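Local atomic coordinates of cytoplasmic Protein STM1381 (Salmonella enterica subsp. enterica serovar Typhimurium, PDB entry 3SOZ), a protein that is of unknown function but belongs to the putative glutamine amidotransferase family, so its fold is probably that of class I glutaminase domains. Residues D106-G111 / G206-G211; A138-V143 / G211-F216; S40-G45 / F238-L243; P142-D147 / I186-S191. All blocks are in the same frame, centred on the assembly; numbering follows the deposited sequence.

Contact 1: D106-G111 / G206-G211; sequences DYVAEG and GTYHKG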
loop_
_atom_site.group_PDB
_atom_site.type_symbol
_atom_site.label_atom_id
_atom_site.label_comp_id
_atom_site.label_asym_id
_atom_site.label_seq_id
_atom_site.Cartn_x
_atom_site.Cartn_y
_atom_site.Cartn_z
ATOM N N ASP A 106 -10.712 -23.666 -11.014
ATOM C CA ASP A 106 -11.166 -24.780 -11.816
ATOM C C ASP A 106 -11.382 -25.949 -10.894
ATOM O O ASP A 106 -12.502 -26.458 -10.824
ATOM C CB ASP A 106 -10.162 -25.110 -12.935
ATOM C CG ASP A 106 -10.263 -24.131 -14.128
ATOM O OD1 ASP A 106 -11.028 -23.132 -14.081
ATOM O OD2 ASP A 106 -9.568 -24.360 -15.133
ATOM N N TYR A 107 -10.342 -26.332 -10.148
ATOM C CA TYR A 107 -10.420 -27.445 -9.204
ATOM C C TYR A 107 -11.648 -27.390 -8.305
ATOM O O TYR A 107 -12.360 -28.379 -8.154
ATOM C CB TYR A 107 -9.167 -27.476 -8.349
ATOM C CG TYR A 107 -9.275 -28.302 -7.087
ATOM C CD1 TYR A 107 -9.740 -27.737 -5.914
ATOM C CD2 TYR A 107 -8.878 -29.634 -7.061
ATOM C CE1 TYR A 107 -9.851 -28.470 -4.745
ATOM C CE2 TYR A 107 -8.979 -30.394 -5.891
ATOM C CZ TYR A 107 -9.471 -29.792 -4.728
ATOM O OH TYR A 107 -9.574 -30.489 -3.541
ATOM N N VAL A 108 -11.883 -26.235 -7.696
ATOM C CA VAL A 108 -12.992 -26.073 -6.772
ATOM C C VAL A 108 -14.342 -26.243 -7.475
ATOM O O VAL A 108 -15.178 -27.016 -7.011
ATOM C CB VAL A 108 -12.917 -24.716 -6.013
ATOM C CG1 VAL A 108 -14.212 -24.435 -5.241
ATOM C CG2 VAL A 108 -11.740 -24.707 -5.092
ATOM N N ALA A 109 -14.560 -25.496 -8.559
ATOM C CA ALA A 109 -15.720 -25.683 -9.454
ATOM C C ALA A 109 -15.994 -27.173 -9.808
ATOM O O ALA A 109 -17.153 -27.584 -9.834
ATOM C CB ALA A 109 -15.565 -24.842 -10.730
ATOM N N GLU A 110 -14.939 -27.962 -10.061
ATOM C CA GLU A 110 -15.071 -29.405 -10.314
ATOM C C GLU A 110 -15.255 -30.190 -9.003
ATOM O O GLU A 110 -14.849 -31.362 -8.883
ATOM C CB GLU A 110 -13.890 -29.967 -11.149
ATOM C CG GLU A 110 -14.020 -29.789 -12.697
ATOM C CD GLU A 110 -12.902 -28.889 -13.368
ATOM O OE1 GLU A 110 -11.690 -29.282 -13.378
ATOM O OE2 GLU A 110 -13.244 -27.799 -13.925
ATOM N N GLY A 111 -15.857 -29.549 -8.009
ATOM C CA GLY A 111 -16.114 -30.228 -6.731
ATOM C C GLY A 111 -15.020 -30.271 -5.664
ATOM O O GLY A 111 -15.292 -30.697 -4.547
ATOM N N GLY A 206 -19.451 -21.416 2.165
ATOM C CA GLY A 206 -20.030 -21.089 0.862
ATOM C C GLY A 206 -19.795 -22.217 -0.106
ATOM O O GLY A 206 -19.282 -23.261 0.289
ATOM N N THR A 207 -20.154 -21.999 -1.366
ATOM C CA THR A 207 -20.013 -23.030 -2.405
ATOM C C THR A 207 -19.569 -22.339 -3.697
ATOM O O THR A 207 -19.988 -21.193 -3.963
ATOM C CB THR A 207 -21.376 -23.795 -2.722
ATOM O OG1 THR A 207 -22.347 -22.861 -3.252
ATOM C CG2 THR A 207 -21.925 -24.541 -1.485
ATOM N N TYR A 208 -18.767 -23.039 -4.501
ATOM C CA TYR A 208 -18.381 -22.513 -5.793
ATOM C C TYR A 208 -18.619 -23.566 -6.908
ATOM O O TYR A 208 -17.824 -24.517 -7.098
ATOM C CB TYR A 208 -16.949 -21.935 -5.750
ATOM C CG TYR A 208 -16.491 -21.306 -7.053
ATOM C CD1 TYR A 208 -17.086 -20.131 -7.552
ATOM C CD2 TYR A 208 -15.446 -21.873 -7.778
ATOM C CE1 TYR A 208 -16.649 -19.555 -8.762
ATOM C CE2 TYR A 208 -15.010 -21.313 -8.974
ATOM C CZ TYR A 208 -15.610 -20.163 -9.460
ATOM O OH TYR A 208 -15.134 -19.643 -10.661
ATOM N N HIS A 209 -19.731 -23.377 -7.626
ATOM C CA HIS A 209 -20.339 -24.433 -8.445
ATOM C C HIS A 209 -20.367 -25.738 -7.658
ATOM O O HIS A 209 -21.014 -25.794 -6.621
ATOM C CB HIS A 209 -19.646 -24.562 -9.801
ATOM C CG HIS A 209 -19.606 -23.279 -10.572
ATOM N ND1 HIS A 209 -20.740 -22.537 -10.840
ATOM C CD2 HIS A 209 -18.572 -22.597 -11.124
ATOM C CE1 HIS A 209 -20.407 -21.455 -11.525
ATOM N NE2 HIS A 209 -19.097 -21.469 -11.716
ATOM N N LYS A 210 -19.646 -26.762 -8.099
ATOM C CA LYS A 210 -19.740 -28.081 -7.437
ATOM C C LYS A 210 -18.954 -28.178 -6.137
ATOM O O LYS A 210 -19.010 -29.215 -5.463
ATOM C CB LYS A 210 -19.339 -29.244 -8.366
ATOM C CG LYS A 210 -20.174 -29.384 -9.643
ATOM C CD LYS A 210 -19.831 -30.663 -10.438
ATOM C CE LYS A 210 -21.002 -31.037 -11.391
ATOM N NZ LYS A 210 -20.784 -32.271 -12.222
ATOM N N GLY A 211 -18.243 -27.101 -5.783
ATOM C CA GLY A 211 -17.298 -27.126 -4.661
ATOM C C GLY A 211 -17.659 -26.361 -3.407
ATOM O O GLY A 211 -18.395 -25.365 -3.458
#
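Y208 and H209 meet V108 and A109 where helix 100-109 ends beside the turn that joins strands 200-208 and 211-216. The Y208 side chain can be followed outward. CB touches CG1 of V108 at 3.7 Å, and the two side chains cross at about a right angle. The ring then swings away from the backbone N (chi1 -177°) and turns one edge to the helix. CD2 has V108 CG1 near the ring plane at 3.8 Å. CE2 meets the methyl of A109, with A109 CB at 4.0 Å. At the tip, OH is hydrogen-bonded to the carboxylate of E139. The same A109 methyl lies at the edge of the H209 imidazole, where CD2 is 3.8 Å from A109 CB.

The backbone adds one hydrogen bond. K210 N donates to A109 O at 3.1 Å, bent to 140° at the hydrogen and tilted from the carbonyl plane. The K210 CB lies beside that same oxygen, while the extended chain carries the amine away from the helix. Three CA-H...O contacts also cross: G211 CA to V108 O at 3.2 Å, A109 CA to Y208 O at 3.4 Å, and G111 CA to K210 O at 3.3 Å. G111, at positive phi, is the C-prime residue of a Schellman motif, and Y208 to G211 form a type II' turn. Helix end and hairpin turn thus meet through backbone and side chains both. V108 and A109 pack on the Y208 ring and on H209, and one bent N-H...O bond, with CA-H...O contacts beside it, engages the carbonyls at the helix C-terminus.

Contact 2: A138-V143 / G211-F216; sequences AEVLPV and GKVCCF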
loop_
_atom_site.group_PDB
_atom_site.type_symbol
_atom_site.label_atom_id
_atom_site.label_comp_id
_atom_site.label_asym_id
_atom_site.label_seq_id
_atom_site.Cartn_x
_atom_site.Cartn_y
_atom_site.Cartn_z
ATOM N N ALA A 138 -11.266 -14.198 -6.108
ATOM C CA ALA A 138 -12.249 -13.329 -5.449
ATOM C C ALA A 138 -13.623 -13.961 -5.643
ATOM O O ALA A 138 -14.383 -14.184 -4.692
ATOM C CB ALA A 138 -12.212 -11.920 -6.027
ATOM N N GLU A 139 -13.886 -14.284 -6.904
ATOM C CA GLU A 139 -15.065 -15.010 -7.374
ATOM C C GLU A 139 -15.332 -16.329 -6.607
ATOM O O GLU A 139 -16.451 -16.606 -6.262
ATOM C CB GLU A 139 -14.816 -15.294 -8.854
ATOM C CG GLU A 139 -15.953 -15.094 -9.847
ATOM C CD GLU A 139 -15.749 -16.022 -11.062
ATOM O OE1 GLU A 139 -15.806 -17.263 -10.871
ATOM O OE2 GLU A 139 -15.510 -15.526 -12.187
ATOM N N VAL A 140 -14.303 -17.127 -6.341
ATOM C CA VAL A 140 -14.443 -18.376 -5.596
ATOM C C VAL A 140 -14.881 -18.242 -4.117
ATOM O O VAL A 140 -15.649 -19.062 -3.616
ATOM C CB VAL A 140 -13.131 -19.146 -5.615
ATOM C CG1 VAL A 140 -13.275 -20.502 -4.967
ATOM C CG2 VAL A 140 -12.626 -19.285 -7.007
ATOM N N LEU A 141 -14.389 -17.220 -3.410
ATOM C CA LEU A 141 -14.585 -17.091 -1.951
ATOM C C LEU A 141 -15.973 -16.611 -1.548
ATOM O O LEU A 141 -16.598 -15.804 -2.259
ATOM C CB LEU A 141 -13.524 -16.158 -1.323
ATOM C CG LEU A 141 -12.073 -16.465 -1.743
ATOM C CD1 LEU A 141 -11.084 -15.400 -1.206
ATOM C CD2 LEU A 141 -11.647 -17.918 -1.380
ATOM N N PRO A 142 -16.447 -17.096 -0.378
ATOM C CA PRO A 142 -17.751 -16.766 0.142
ATOM C C PRO A 142 -17.798 -15.414 0.844
ATOM O O PRO A 142 -18.855 -15.032 1.378
ATOM C CB PRO A 142 -18.025 -17.913 1.107
ATOM C CG PRO A 142 -16.658 -18.372 1.557
ATOM C CD PRO A 142 -15.739 -18.095 0.457
ATOM N N VAL A 143 -16.666 -14.695 0.831
ATOM C CA VAL A 143 -16.553 -13.296 1.359
ATOM C C VAL A 143 -16.152 -12.232 0.314
ATOM O O VAL A 143 -15.444 -12.530 -0.682
ATOM C CB VAL A 143 -15.622 -13.226 2.539
ATOM C CG1 VAL A 143 -16.247 -13.936 3.736
ATOM C CG2 VAL A 143 -14.289 -13.876 2.188
ATOM N N GLY A 211 -18.243 -27.101 -5.783
ATOM C CA GLY A 211 -17.298 -27.126 -4.661
ATOM C C GLY A 211 -17.659 -26.361 -3.407
ATOM O O GLY A 211 -18.395 -25.365 -3.458
ATOM N N LYS A 212 -17.111 -26.828 -2.287
ATOM C CA LYS A 212 -17.266 -26.162 -0.983
ATOM C C LYS A 212 -16.071 -25.262 -0.559
ATOM O O LYS A 212 -14.908 -25.701 -0.557
ATOM C CB LYS A 212 -17.527 -27.232 0.072
ATOM C CG LYS A 212 -18.704 -28.134 -0.302
ATOM C CD LYS A 212 -19.076 -29.143 0.811
ATOM C CE LYS A 212 -19.702 -30.423 0.225
ATOM N NZ LYS A 212 -18.706 -31.299 -0.526
ATOM N N VAL A 213 -16.360 -24.015 -0.192
ATOM C CA VAL A 213 -15.321 -23.055 0.227
ATOM C C VAL A 213 -15.474 -22.629 1.666
ATOM O O VAL A 213 -16.582 -22.422 2.158
ATOM C CB VAL A 213 -15.316 -21.717 -0.594
ATOM C CG1 VAL A 213 -13.916 -21.094 -0.598
ATOM C CG2 VAL A 213 -15.754 -21.929 -1.995
ATOM N N CYS A 214 -14.343 -22.429 2.325
ATOM C CA CYS A 214 -14.362 -21.911 3.677
ATOM C C CYS A 214 -13.263 -20.848 3.912
ATOM O O CYS A 214 -12.110 -21.011 3.495
ATOM C CB CYS A 214 -14.251 -23.080 4.652
ATOM S SG CYS A 214 -14.242 -22.642 6.371
ATOM N N CYS A 215 -13.670 -19.758 4.557
ATOM C CA CYS A 215 -12.798 -18.692 4.996
ATOM C C CYS A 215 -12.815 -18.600 6.499
ATOM O O CYS A 215 -13.873 -18.524 7.121
ATOM C CB CYS A 215 -13.284 -17.379 4.455
ATOM S SG CYS A 215 -13.073 -17.320 2.711
ATOM N N PHE A 216 -11.628 -18.609 7.078
ATOM C CA PHE A 216 -11.468 -18.383 8.488
ATOM C C PHE A 216 -10.676 -17.080 8.610
ATOM O O PHE A 216 -9.584 -16.966 8.047
ATOM C CB PHE A 216 -10.751 -19.583 9.141
ATOM C CG PHE A 216 -10.494 -19.396 10.592
ATOM C CD1 PHE A 216 -11.516 -19.574 11.518
ATOM C CD2 PHE A 216 -9.253 -18.959 11.036
ATOM C CE1 PHE A 216 -11.282 -19.347 12.874
ATOM C CE2 PHE A 216 -9.019 -18.739 12.384
ATOM C CZ PHE A 216 -10.028 -18.930 13.299
#
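The 138-143 segment leaves the weakly bonded helix 137-140 and passes strand 211-216 without a hydrogen bond between them, its closest CA approach being L141 to V213 at 6.4 Å. The contact is carried mainly by side chains, and all of the touching residues are buried. V213 points at the helix end and spreads its two methyls. CG1 stands anti to the backbone N (chi1 -153°) and meets CD of P142 at 3.7 Å. The same methyl reaches CD2 of L141 at 4.0 Å, where the two side chains cross at about a right angle. CG2 turns the other way. It lies against the carbonyl oxygen of V140 and meets V140 CG1 at 4.1 Å.

Two residues on, the sulfur of C215 faces the same loop. SG lies 3.6 Å from P142 CD, with CG of the same ring next nearest in the proline. It also meets V143 CG2 at 3.7 Å, so proline and valine close on it together. P142 therefore touches both V213 and C215, which lie on one face of the strand.

C214 points away, to the other face, where it packs on V242 and I246 of helix 235-246. Strand 211-216 lies between parallel strand 113-117 and antiparallel strand 200-208. A central sheet strand covered on both faces in this way is consistent with the layered alpha/beta fold of class I glutamine amidotransferase-like domains.

Contact 3: S40-G45 / F238-L243; sequences SCLRQG and FWCNVL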
loop_
_atom_site.group_PDB
_atom_site.type_symbol
_atom_site.label_atom_id
_atom_site.label_comp_id
_atom_site.label_asym_id
_atom_site.label_seq_id
_atom_site.Cartn_x
_atom_site.Cartn_y
_atom_site.Cartn_z
ATOM N N SER A 40 0.636 -31.269 12.468
ATOM C CA SER A 40 0.663 -32.408 13.384
ATOM C C SER A 40 -0.749 -32.740 13.870
ATOM O O SER A 40 -1.045 -33.905 14.116
ATOM C CB SER A 40 1.594 -32.162 14.579
ATOM O OG SER A 40 0.903 -31.569 15.678
ATOM N N CYS A 41 -1.604 -31.716 13.982
ATOM C CA CYS A 41 -3.014 -31.852 14.405
ATOM C C CYS A 41 -3.950 -32.461 13.363
ATOM O O CYS A 41 -4.887 -33.183 13.693
ATOM C CB CYS A 41 -3.576 -30.479 14.772
ATOM S SG CYS A 41 -3.496 -30.057 16.505
ATOM N N LEU A 42 -3.710 -32.110 12.108
ATOM C CA LEU A 42 -4.501 -32.578 10.986
ATOM C C LEU A 42 -4.226 -34.040 10.728
ATOM O O LEU A 42 -5.161 -34.825 10.581
ATOM C CB LEU A 42 -4.217 -31.727 9.756
ATOM C CG LEU A 42 -5.333 -30.715 9.554
ATOM C CD1 LEU A 42 -5.943 -30.349 10.875
ATOM C CD2 LEU A 42 -4.884 -29.485 8.786
ATOM N N ARG A 43 -2.942 -34.402 10.686
ATOM C CA ARG A 43 -2.515 -35.798 10.771
ATOM C C ARG A 43 -2.875 -36.236 12.175
ATOM O O ARG A 43 -3.065 -35.390 13.047
ATOM C CB ARG A 43 -1.003 -35.921 10.566
ATOM C CG ARG A 43 -0.466 -35.326 9.251
ATOM C CD ARG A 43 1.055 -35.482 9.157
ATOM N NE ARG A 43 1.718 -34.244 8.731
ATOM C CZ ARG A 43 2.345 -34.053 7.565
ATOM N NH1 ARG A 43 2.428 -35.018 6.645
ATOM N NH2 ARG A 43 2.906 -32.879 7.322
ATOM N N GLN A 44 -2.992 -37.531 12.426
ATOM C CA GLN A 44 -3.362 -37.948 13.783
ATOM C C GLN A 44 -4.864 -37.650 14.057
ATOM O O GLN A 44 -5.450 -38.180 15.009
ATOM C CB GLN A 44 -2.396 -37.315 14.826
ATOM C CG GLN A 44 -2.758 -37.483 16.325
ATOM C CD GLN A 44 -3.375 -36.214 16.953
ATOM O OE1 GLN A 44 -4.551 -35.874 16.725
ATOM N NE2 GLN A 44 -2.572 -35.517 17.757
ATOM N N GLY A 45 -5.471 -36.808 13.219
ATOM C CA GLY A 45 -6.920 -36.817 13.028
ATOM C C GLY A 45 -7.216 -37.592 11.743
ATOM O O GLY A 45 -8.210 -37.325 11.062
ATOM N N PHE A 238 -11.534 -28.840 15.803
ATOM C CA PHE A 238 -12.167 -27.765 15.095
ATOM C C PHE A 238 -11.711 -27.732 13.637
ATOM O O PHE A 238 -12.517 -27.468 12.750
ATOM C CB PHE A 238 -11.901 -26.426 15.756
ATOM C CG PHE A 238 -12.135 -25.271 14.855
ATOM C CD1 PHE A 238 -13.420 -24.786 14.656
ATOM C CD2 PHE A 238 -11.068 -24.668 14.189
ATOM C CE1 PHE A 238 -13.652 -23.707 13.818
ATOM C CE2 PHE A 238 -11.290 -23.587 13.334
ATOM C CZ PHE A 238 -12.582 -23.099 13.153
ATOM N N TRP A 239 -10.424 -27.978 13.395
ATOM C CA TRP A 239 -9.896 -27.893 12.035
ATOM C C TRP A 239 -10.267 -29.143 11.250
ATOM O O TRP A 239 -10.735 -29.057 10.113
ATOM C CB TRP A 239 -8.384 -27.642 12.031
ATOM C CG TRP A 239 -8.000 -26.271 12.552
ATOM C CD1 TRP A 239 -7.366 -25.980 13.728
ATOM C CD2 TRP A 239 -8.234 -25.011 11.908
ATOM N NE1 TRP A 239 -7.205 -24.624 13.863
ATOM C CE2 TRP A 239 -7.725 -24.006 12.756
ATOM C CE3 TRP A 239 -8.823 -24.636 10.698
ATOM C CZ2 TRP A 239 -7.777 -22.652 12.423
ATOM C CZ3 TRP A 239 -8.881 -23.293 10.372
ATOM C CH2 TRP A 239 -8.368 -22.315 11.234
ATOM N N CYS A 240 -10.097 -30.305 11.867
ATOM C CA CYS A 240 -10.585 -31.525 11.281
ATOM C C CYS A 240 -12.041 -31.368 10.808
ATOM O O CYS A 240 -12.348 -31.663 9.651
ATOM C CB CYS A 240 -10.404 -32.679 12.254
ATOM S SG CYS A 240 -8.628 -33.150 12.473
ATOM N N ASN A 241 -12.923 -30.859 11.656
ATOM C CA ASN A 241 -14.293 -30.637 11.222
ATOM C C ASN A 241 -14.394 -29.688 10.050
ATOM O O ASN A 241 -15.260 -29.869 9.199
ATOM C CB ASN A 241 -15.154 -30.054 12.331
ATOM C CG ASN A 241 -15.768 -31.114 13.250
ATOM O OD1 ASN A 241 -15.121 -32.065 13.681
ATOM N ND2 ASN A 241 -17.035 -30.904 13.592
ATOM N N VAL A 242 -13.549 -28.657 10.009
ATOM C CA VAL A 242 -13.625 -27.660 8.945
ATOM C C VAL A 242 -13.322 -28.350 7.613
ATOM O O VAL A 242 -13.974 -28.118 6.581
ATOM C CB VAL A 242 -12.600 -26.508 9.162
ATOM C CG1 VAL A 242 -12.787 -25.401 8.103
ATOM C CG2 VAL A 242 -12.755 -25.913 10.532
ATOM N N LEU A 243 -12.302 -29.190 7.671
ATOM C CA LEU A 243 -11.833 -29.936 6.534
ATOM C C LEU A 243 -12.875 -30.961 6.092
ATOM O O LEU A 243 -13.373 -30.880 4.982
ATOM C CB LEU A 243 -10.495 -30.581 6.876
ATOM C CG LEU A 243 -9.224 -29.910 6.329
ATOM C CD1 LEU A 243 -9.401 -28.437 5.962
ATOM C CD2 LEU A 243 -8.125 -30.073 7.333
#
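L42 sets its branched end against W239 CB and the L243 side chain, on the side of helix 235-246 that faces helix 36-42. The packing of these two helices is consistent with the alpha/beta fold of class I glutamine amidotransferase-like proteins. The 235-246 helix also packs on the central sheet, where W239 touches I117, and V242 and L243 touch L115. L42 sits at the end of its helix, where it begins a type II turn that runs to G45.

The two methyls of L42 have different partners. CD1 meets the base of the tryptophan side chain, with W239 CB at 3.8 Å. CD2 meets the leucine one turn further along, with L243 CD2 at 3.6 Å. That L243 methyl also rests against L42 CG, and the two leucine side chains cross at about a right angle. The meeting is apolar, and no hydrogen bond joins the two segments.

The indole of W239 leads away from L42. It bends beside its own backbone N (chi1 -68°) and lies among other rings. CE2 of F238 is over one face of the W239 indole, 3.5 Å above the plane. F216 and Y235 make T-shaped contacts with the same indole, and I47 packs on L243.

C240 lies against both L42 and the turn that follows it. Its SG reaches CD1 of L42 at 4.2 Å. At the turn, G45 CA is 4.1 Å from C240 SG. On the neighbouring helix end, C41 O stands 3.9 Å from the C240 SG.

Contact 4: P142-D147 / I186-S191; sequences PVDMLD and IAKENS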
loop_
_atom_site.group_PDB
_atom_site.type_symbol
_atom_site.label_atom_id
_atom_site.label_comp_id
_atom_site.label_asym_id
_atom_site.label_seq_id
_atom_site.Cartn_x
_atom_site.Cartn_y
_atom_site.Cartn_z
ATOM N N PRO A 142 -16.447 -17.096 -0.378
ATOM C CA PRO A 142 -17.751 -16.766 0.142
ATOM C C PRO A 142 -17.798 -15.414 0.844
ATOM O O PRO A 142 -18.855 -15.032 1.378
ATOM C CB PRO A 142 -18.025 -17.913 1.107
ATOM C CG PRO A 142 -16.658 -18.372 1.557
ATOM C CD PRO A 142 -15.739 -18.095 0.457
ATOM N N VAL A 143 -16.666 -14.695 0.831
ATOM C CA VAL A 143 -16.553 -13.296 1.359
ATOM C C VAL A 143 -16.152 -12.232 0.314
ATOM O O VAL A 143 -15.444 -12.530 -0.682
ATOM C CB VAL A 143 -15.622 -13.226 2.539
ATOM C CG1 VAL A 143 -16.247 -13.936 3.736
ATOM C CG2 VAL A 143 -14.289 -13.876 2.188
ATOM N N ASP A 144 -16.662 -11.014 0.507
ATOM C CA ASP A 144 -16.118 -9.854 -0.185
ATOM C C ASP A 144 -14.991 -9.264 0.640
ATOM O O ASP A 144 -15.061 -9.258 1.865
ATOM C CB ASP A 144 -17.178 -8.777 -0.461
ATOM C CG ASP A 144 -18.050 -9.091 -1.695
ATOM O OD1 ASP A 144 -17.529 -9.624 -2.723
ATOM O OD2 ASP A 144 -19.274 -8.812 -1.627
HETATM N N MSE A 145 -13.962 -8.775 -0.050
HETATM C CA MSE A 145 -12.762 -8.197 0.560
HETATM C C MSE A 145 -12.707 -6.694 0.425
HETATM O O MSE A 145 -13.305 -6.112 -0.472
HETATM C CB MSE A 145 -11.511 -8.823 -0.062
HETATM C CG MSE A 145 -11.141 -10.151 0.562
HETATM SE SE MSE A 145 -10.046 -11.205 -0.625
HETATM C CE MSE A 145 -11.309 -11.763 -1.984
ATOM N N LEU A 146 -11.973 -6.069 1.333
ATOM C CA LEU A 146 -11.784 -4.625 1.330
ATOM C C LEU A 146 -10.712 -4.188 0.314
ATOM O O LEU A 146 -9.798 -4.944 -0.026
ATOM C CB LEU A 146 -11.372 -4.187 2.733
ATOM C CG LEU A 146 -12.440 -3.667 3.709
ATOM C CD1 LEU A 146 -13.886 -4.091 3.385
ATOM C CD2 LEU A 146 -12.087 -4.003 5.143
ATOM N N ASP A 147 -10.853 -2.972 -0.184
ATOM C CA ASP A 147 -9.834 -2.315 -0.963
ATOM C C ASP A 147 -8.605 -1.943 -0.109
ATOM O O ASP A 147 -7.488 -1.926 -0.605
ATOM C CB ASP A 147 -10.401 -1.021 -1.539
ATOM C CG ASP A 147 -11.302 -1.229 -2.752
ATOM O OD1 ASP A 147 -11.388 -2.366 -3.284
ATOM O OD2 ASP A 147 -11.902 -0.204 -3.203
ATOM N N ILE A 186 -16.786 -9.343 4.684
ATOM C CA ILE A 186 -18.219 -9.136 4.583
ATOM C C ILE A 186 -18.785 -10.427 3.991
ATOM O O ILE A 186 -18.275 -10.906 2.972
ATOM C CB ILE A 186 -18.510 -7.976 3.609
ATOM C CG1 ILE A 186 -18.052 -6.649 4.209
ATOM C CG2 ILE A 186 -20.008 -7.969 3.186
ATOM C CD1 ILE A 186 -17.976 -5.466 3.190
ATOM N N ALA A 187 -19.814 -11.006 4.604
ATOM C CA ALA A 187 -20.422 -12.217 3.993
ATOM C C ALA A 187 -21.134 -11.912 2.653
ATOM O O ALA A 187 -21.807 -10.899 2.503
ATOM C CB ALA A 187 -21.322 -12.925 4.967
ATOM N N LYS A 188 -20.917 -12.749 1.651
ATOM C CA LYS A 188 -21.689 -12.644 0.397
ATOM C C LYS A 188 -23.142 -13.183 0.599
ATOM O O LYS A 188 -23.423 -13.871 1.591
ATOM C CB LYS A 188 -20.973 -13.418 -0.722
ATOM C CG LYS A 188 -19.787 -12.731 -1.364
ATOM C CD LYS A 188 -18.918 -13.731 -2.185
ATOM C CE LYS A 188 -18.193 -13.062 -3.396
ATOM N NZ LYS A 188 -17.096 -13.888 -4.019
ATOM N N GLU A 189 -24.058 -12.899 -0.329
ATOM C CA GLU A 189 -25.447 -13.397 -0.192
ATOM C C GLU A 189 -25.646 -14.912 0.033
ATOM O O GLU A 189 -26.163 -15.335 1.076
ATOM C CB GLU A 189 -26.356 -12.852 -1.290
ATOM C CG GLU A 189 -26.908 -11.464 -0.918
ATOM C CD GLU A 189 -28.052 -10.978 -1.848
ATOM O OE1 GLU A 189 -28.051 -11.308 -3.076
ATOM O OE2 GLU A 189 -28.950 -10.253 -1.336
ATOM N N ASN A 190 -25.264 -15.747 -0.911
ATOM C CA ASN A 190 -25.575 -17.155 -0.705
ATOM C C ASN A 190 -24.434 -17.843 -0.006
ATOM O O ASN A 190 -23.570 -18.490 -0.609
ATOM C CB ASN A 190 -26.099 -17.813 -1.985
ATOM C CG ASN A 190 -27.311 -17.041 -2.552
ATOM O OD1 ASN A 190 -28.306 -16.769 -1.834
ATOM N ND2 ASN A 190 -27.197 -16.620 -3.815
ATOM N N SER A 191 -24.438 -17.623 1.302
ATOM C CA SER A 191 -23.313 -17.985 2.176
ATOM C C SER A 191 -23.715 -17.968 3.646
ATOM O O SER A 191 -24.535 -17.154 4.076
ATOM C CB SER A 191 -22.098 -17.059 1.955
ATOM O OG SER A 191 -22.325 -15.783 2.524
#
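P142, V143 and D144 meet I186, A187 and K188 mainly through backbone, as two strands running antiparallel. K188 N donates to P142 O at 3.1 Å, fairly straight at 164°. D144 N donates to I186 O at 2.9 Å, in the carbonyl plane. The return bond, I186 N to D144 O, is weak. D144 and I186 form the hydrogen-bonded pair. V143 and A187 form the non-hydrogen-bonded pair, and their side chains diverge.

No side-chain hydrogen bond or salt bridge crosses between the segments. K188 runs extended past the P142 carbonyl, its CD at 3.6 Å from P142 C. D144 crosses it at about a right angle, with OD1 3.6 Å from K188 CE. The amine stays beyond salt-bridge distance, since K188 NZ is 4.5 Å from D144 OD1. Its stronger partner is the carbonyl of L141, with a weak bond to that of A138, so the charge sits by the end of helix 137-140. Further along, the L146 CD1 and I186 CD1 methyls are 4.3 Å apart.

S191 closes the far end and packs on P142, its OG 3.7 Å from P142 O. N190, between K188 and S191, is the centre of an inverse gamma turn. V204 of strand 200-208 packs on P142 and V143. The whole is a short antiparallel beta ladder of two bridges, V143-A187 and D144-I186, at the end of strand 175-187 in the mixed sheet.

Overall arrangement
From the N terminus, 40-45 opens contact 3, which closes only at 238-243 and encloses the other three. Segment 106-111 opens contact 1, then 138-143 opens contact 2, and contact 4 begins in the same stretch, sharing P142 and V143. Contact 4 closes first, nested inside contact 1, and ties strand 143-144 to strand 175-187. Contact 1 closes next, tying helix 100-109 to the 208-211 turn. Contact 2 ties 138-143 to strand 211-216; its loop crosses that of contact 1, and they share G211. Contacts 1, 2 and 4 touch one another. Contact 3 joins helix 36-42 to helix 235-246, which packs on the sheet and touches contact 2 there.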